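Local coordinates for protein pyridoxal 5'-phosphate synthase subunit PdxT (Thermus thermophilus, PDB 2YWD) that probably hydrolyses glutamine to glutamate and ammonia, the ammonia passing to the PdxS subunit for the synthesis of pyridoxal 5'-phosphate, at residues Ile53-Leu56 and Ala57-Gly61; Gly47-Ser50 and Thr51-Gly54. One frame throughout, in Å; residues are numbered along the deposited sequence.

Contact 1: Ile53-Leu56 and Ala57-Gly61; sequences IGKL and AREYG
Lys55 and Glu59 reach each other through unlike torsions: the lysine sends CG away from its backbone N (chi1 -173°) and then bends at chi3 and chi4, while the glutamate runs straight beyond CG. This i to i+4 salt bridge lies on the solvent face of helix 50-59, in the last turns before a Schellman motif closes the helix. It is hydrogen-bonded, Lys55 NZ standing 3.1 Å from Glu59 OE2 and coming from above the carboxylate plane, 41° out of it. Chi1 already sets Lys55 CG 3.3 Å from Glu59 OE2, and the two later bends return NZ to the same oxygen. One residue on, Leu56 and Tyr60 lie side by side and point the same way; Leu56 CB packs 3.8 Å from Tyr60 CE2, and the methyl CD2 sits near the phenol end of the ring. Leu10, from a loop, touches Leu56, Ala57 and Tyr60. Ala57 touches Trp86 of helix 82-87, and the guanidinium of Arg58 leaves the contact for a salt bridge with Glu63. Beneath the side chains the helical hydrogen bonds are regular: Ala57 N to Ile53 O, Arg58 N to Gly54 O and Glu59 N to Lys55 O, the last at 2.9 Å. Gly61, with a positive phi of 76° that favours glycine, turns the chain out of the helix and, as part of the Schellman motif, donates its N-H to Arg58 O. Tyr60 N to Leu56 O, 2.9 Å, is the last of the four i to i+4 bonds here, and that same oxygen lies 3.1 Å from Tyr60 CD2.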
loop_
_atom_site.group_PDB
_atom_site.type_symbol
_atom_site.label_atom_id
_atom_site.label_comp_id
_atom_site.label_asym_id
_atom_site.label_seq_id
_atom_site.Cartn_x
_atom_site.Cartn_y
_atom_site.Cartn_z
ATOM N N ILE A 53 -2.479 4.548 11.895
ATOM C CA ILE A 53 -1.196 4.399 11.219
ATOM C C ILE A 53 -0.703 5.793 10.830
ATOM O O ILE A 53 0.470 6.121 11.004
ATOM C CB ILE A 53 -1.328 3.517 9.959
ATOM C CG1 ILE A 53 -1.512 2.057 10.380
ATOM C CG2 ILE A 53 -0.089 3.662 9.072
ATOM C CD1 ILE A 53 -1.870 1.119 9.232
ATOM N N GLY A 54 -1.612 6.617 10.318
ATOM C CA GLY A 54 -1.238 7.967 9.932
ATOM C C GLY A 54 -0.770 8.806 11.111
ATOM O O GLY A 54 0.274 9.462 11.042
ATOM N N LYS A 55 -1.534 8.789 12.198
ATOM C CA LYS A 55 -1.183 9.574 13.383
ATOM C C LYS A 55 0.190 9.204 13.938
ATOM O O LYS A 55 1.027 10.074 14.170
ATOM C CB LYS A 55 -2.241 9.397 14.479
ATOM C CG LYS A 55 -2.036 10.304 15.690
ATOM C CD LYS A 55 -3.143 10.140 16.730
ATOM C CE LYS A 55 -3.001 8.840 17.513
ATOM N NZ LYS A 55 -1.757 8.824 18.342
ATOM N N LEU A 56 0.421 7.910 14.142
ATOM C CA LEU A 56 1.692 7.442 14.685
ATOM C C LEU A 56 2.878 7.674 13.744
ATOM O O LEU A 56 3.963 8.048 14.194
ATOM C CB LEU A 56 1.590 5.954 15.052
ATOM C CG LEU A 56 0.516 5.603 16.089
ATOM C CD1 LEU A 56 0.510 4.100 16.335
ATOM C CD2 LEU A 56 0.777 6.365 17.388
ATOM N N ALA A 57 2.682 7.460 12.444
ATOM C CA ALA A 57 3.767 7.669 11.488
ATOM C C ALA A 57 4.187 9.140 11.489
ATOM O O ALA A 57 5.361 9.463 11.322
ATOM C CB ALA A 57 3.333 7.249 10.093
ATOM N N ARG A 58 3.217 10.027 11.675
ATOM C CA ARG A 58 3.502 11.455 11.707
ATOM C C ARG A 58 4.227 11.795 13.005
ATOM O O ARG A 58 5.272 12.447 12.992
ATOM C CB ARG A 58 2.200 12.259 11.594
ATOM C CG ARG A 58 2.373 13.770 11.720
ATOM C CD ARG A 58 1.150 14.512 11.187
ATOM N NE ARG A 58 1.028 14.363 9.738
ATOM C CZ ARG A 58 0.054 14.894 9.009
ATOM N NH1 ARG A 58 -0.894 15.614 9.590
ATOM N NH2 ARG A 58 0.035 14.716 7.694
ATOM N N GLU A 59 3.676 11.334 14.124
ATOM C CA GLU A 59 4.267 11.598 15.431
ATOM C C GLU A 59 5.699 11.113 15.579
ATOM O O GLU A 59 6.517 11.787 16.203
ATOM C CB GLU A 59 3.418 10.964 16.534
ATOM C CG GLU A 59 2.189 11.764 16.904
ATOM C CD GLU A 59 1.360 11.082 17.972
ATOM O OE1 GLU A 59 1.944 10.321 18.778
ATOM O OE2 GLU A 59 0.133 11.317 18.015
ATOM N N TYR A 60 6.010 9.951 15.012
ATOM C CA TYR A 60 7.360 9.402 15.129
ATOM C C TYR A 60 8.344 9.903 14.075
ATOM O O TYR A 60 9.481 9.439 14.017
ATOM C CB TYR A 60 7.316 7.870 15.095
ATOM C CG TYR A 60 6.419 7.247 16.148
ATOM C CD1 TYR A 60 6.285 7.820 17.413
ATOM C CD2 TYR A 60 5.724 6.067 15.886
ATOM C CE1 TYR A 60 5.481 7.232 18.391
ATOM C CE2 TYR A 60 4.918 5.470 16.857
ATOM C CZ TYR A 60 4.802 6.059 18.105
ATOM O OH TYR A 60 4.009 5.471 19.066
ATOM N N GLY A 61 7.911 10.848 13.247
ATOM C CA GLY A 61 8.785 11.383 12.216
ATOM C C GLY A 61 8.988 10.466 11.018
ATOM O O GLY A 61 9.777 10.769 10.122
#

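Contact 2: Gly47-Ser50 and Thr51-Gly54; sequences GGES and TTIG
Glu49 folds its carboxylate back over the first turn of helix 50-59 and receives Thr51 and Thr52 there, a side-chain N-cap in the loop that follows strand 42-45. Its OE1 accepts from Thr52 OG1 at 2.6 Å, the hydroxyl arriving on the anti side close to the carboxylate plane, and Thr51 N reaches OE2 at 3.1 Å from above the plane. Thr52 N adds a weak bond to OE1; Thr51 OG1 lies 2.4 Å from Glu49 OE1, so short that the exact length is doubtful. The bend at chi2 (-64°) brings the carboxylate to the amides of Thr51 and Thr52, and its negative charge probably interacts favourably with the helix N-terminus. With an alanine in place of Glu49, the Thr52 hydroxyl and the Thr51 amide would probably lose their acceptor in the cap, and the first turn its capping charge. The backbone supports the cap: Ile53 N points almost straight at Glu49 O, 3.0 Å away, and Gly54 N bonds to Ser50 O. Further out, Gln11 accepts from Glu49 N, and Ser50 OG is paired with Gln97. Gly48, Glu49 and Ser50 are predicted to bind glutamine, consistent with Gly47 lying close to the predicted nucleophile Cys81. The backbone angles of Gly48 (phi 155°, psi -146°) call for glycine, and Ile53 CD1 comes within 4.4 Å of Gly48 CA.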
loop_
_atom_site.group_PDB
_atom_site.type_symbol
_atom_site.label_atom_id
_atom_site.label_comp_id
_atom_site.label_asym_id
_atom_site.label_seq_id
_atom_site.Cartn_x
_atom_site.Cartn_y
_atom_site.Cartn_z
ATOM N N GLY A 47 -2.408 -3.235 5.754
ATOM C CA GLY A 47 -3.812 -2.941 5.951
ATOM C C GLY A 47 -3.923 -2.689 7.441
ATOM O O GLY A 47 -3.023 -3.057 8.206
ATOM N N GLY A 48 -5.011 -2.060 7.863
ATOM C CA GLY A 48 -5.178 -1.773 9.274
ATOM C C GLY A 48 -6.099 -0.589 9.475
ATOM O O GLY A 48 -7.027 -0.380 8.699
ATOM N N GLU A 49 -5.826 0.191 10.514
ATOM C CA GLU A 49 -6.636 1.359 10.845
ATOM C C GLU A 49 -5.892 2.596 10.336
ATOM O O GLU A 49 -4.976 3.093 10.989
ATOM C CB GLU A 49 -6.833 1.409 12.365
ATOM C CG GLU A 49 -8.072 2.160 12.795
ATOM C CD GLU A 49 -7.999 3.614 12.413
ATOM O OE1 GLU A 49 -7.415 4.395 13.189
ATOM O OE2 GLU A 49 -8.509 3.965 11.330
ATOM N N SER A 50 -6.298 3.093 9.169
ATOM C CA SER A 50 -5.623 4.227 8.539
ATOM C C SER A 50 -5.415 5.498 9.356
ATOM O O SER A 50 -4.381 6.149 9.206
ATOM C CB SER A 50 -6.298 4.586 7.204
ATOM O OG SER A 50 -7.582 5.166 7.382
ATOM N N THR A 51 -6.362 5.866 10.212
ATOM C CA THR A 51 -6.179 7.094 10.987
ATOM C C THR A 51 -5.090 6.923 12.047
ATOM O O THR A 51 -4.356 7.867 12.360
ATOM C CB THR A 51 -7.485 7.555 11.681
ATOM O OG1 THR A 51 -7.717 6.766 12.855
ATOM C CG2 THR A 51 -8.671 7.422 10.732
ATOM N N THR A 52 -4.981 5.714 12.588
ATOM C CA THR A 52 -3.980 5.418 13.608
ATOM C C THR A 52 -2.588 5.296 12.988
ATOM O O THR A 52 -1.625 5.874 13.494
ATOM C CB THR A 52 -4.341 4.126 14.364
ATOM O OG1 THR A 52 -5.579 4.325 15.060
ATOM C CG2 THR A 52 -3.256 3.755 15.364
ATOM N N ILE A 53 -2.479 4.548 11.895
ATOM C CA ILE A 53 -1.196 4.399 11.219
ATOM C C ILE A 53 -0.703 5.793 10.830
ATOM O O ILE A 53 0.470 6.121 11.004
ATOM C CB ILE A 53 -1.328 3.517 9.959
ATOM C CG1 ILE A 53 -1.512 2.057 10.380
ATOM C CG2 ILE A 53 -0.089 3.662 9.072
ATOM C CD1 ILE A 53 -1.870 1.119 9.232
ATOM N N GLY A 54 -1.612 6.617 10.318
ATOM C CA GLY A 54 -1.238 7.967 9.932
ATOM C C GLY A 54 -0.770 8.806 11.111
ATOM O O GLY A 54 0.274 9.462 11.042
#

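Overall arrangement
Both contacts belong to helix 50-59 and share Ile53 and Gly54; their centres are 10 Å apart. Contact 2 starts the helix beside the predicted glutamine site and lies nearer the centre of the chain, with half of its residues buried. Contact 1 ends it farther out, where four of its residues are exposed, although Ile53 and Ala57 still touch helix 82-87. The chemistry follows the place: at the start, a carboxylate gathers hydroxyl and amide donors, whereas at the finish a lysine-glutamate pair and leucine-tyrosine packing sit over ordinary helical bonds. Glycines serve each end differently, at Gly48 in the approach and at Gly61 in the exit.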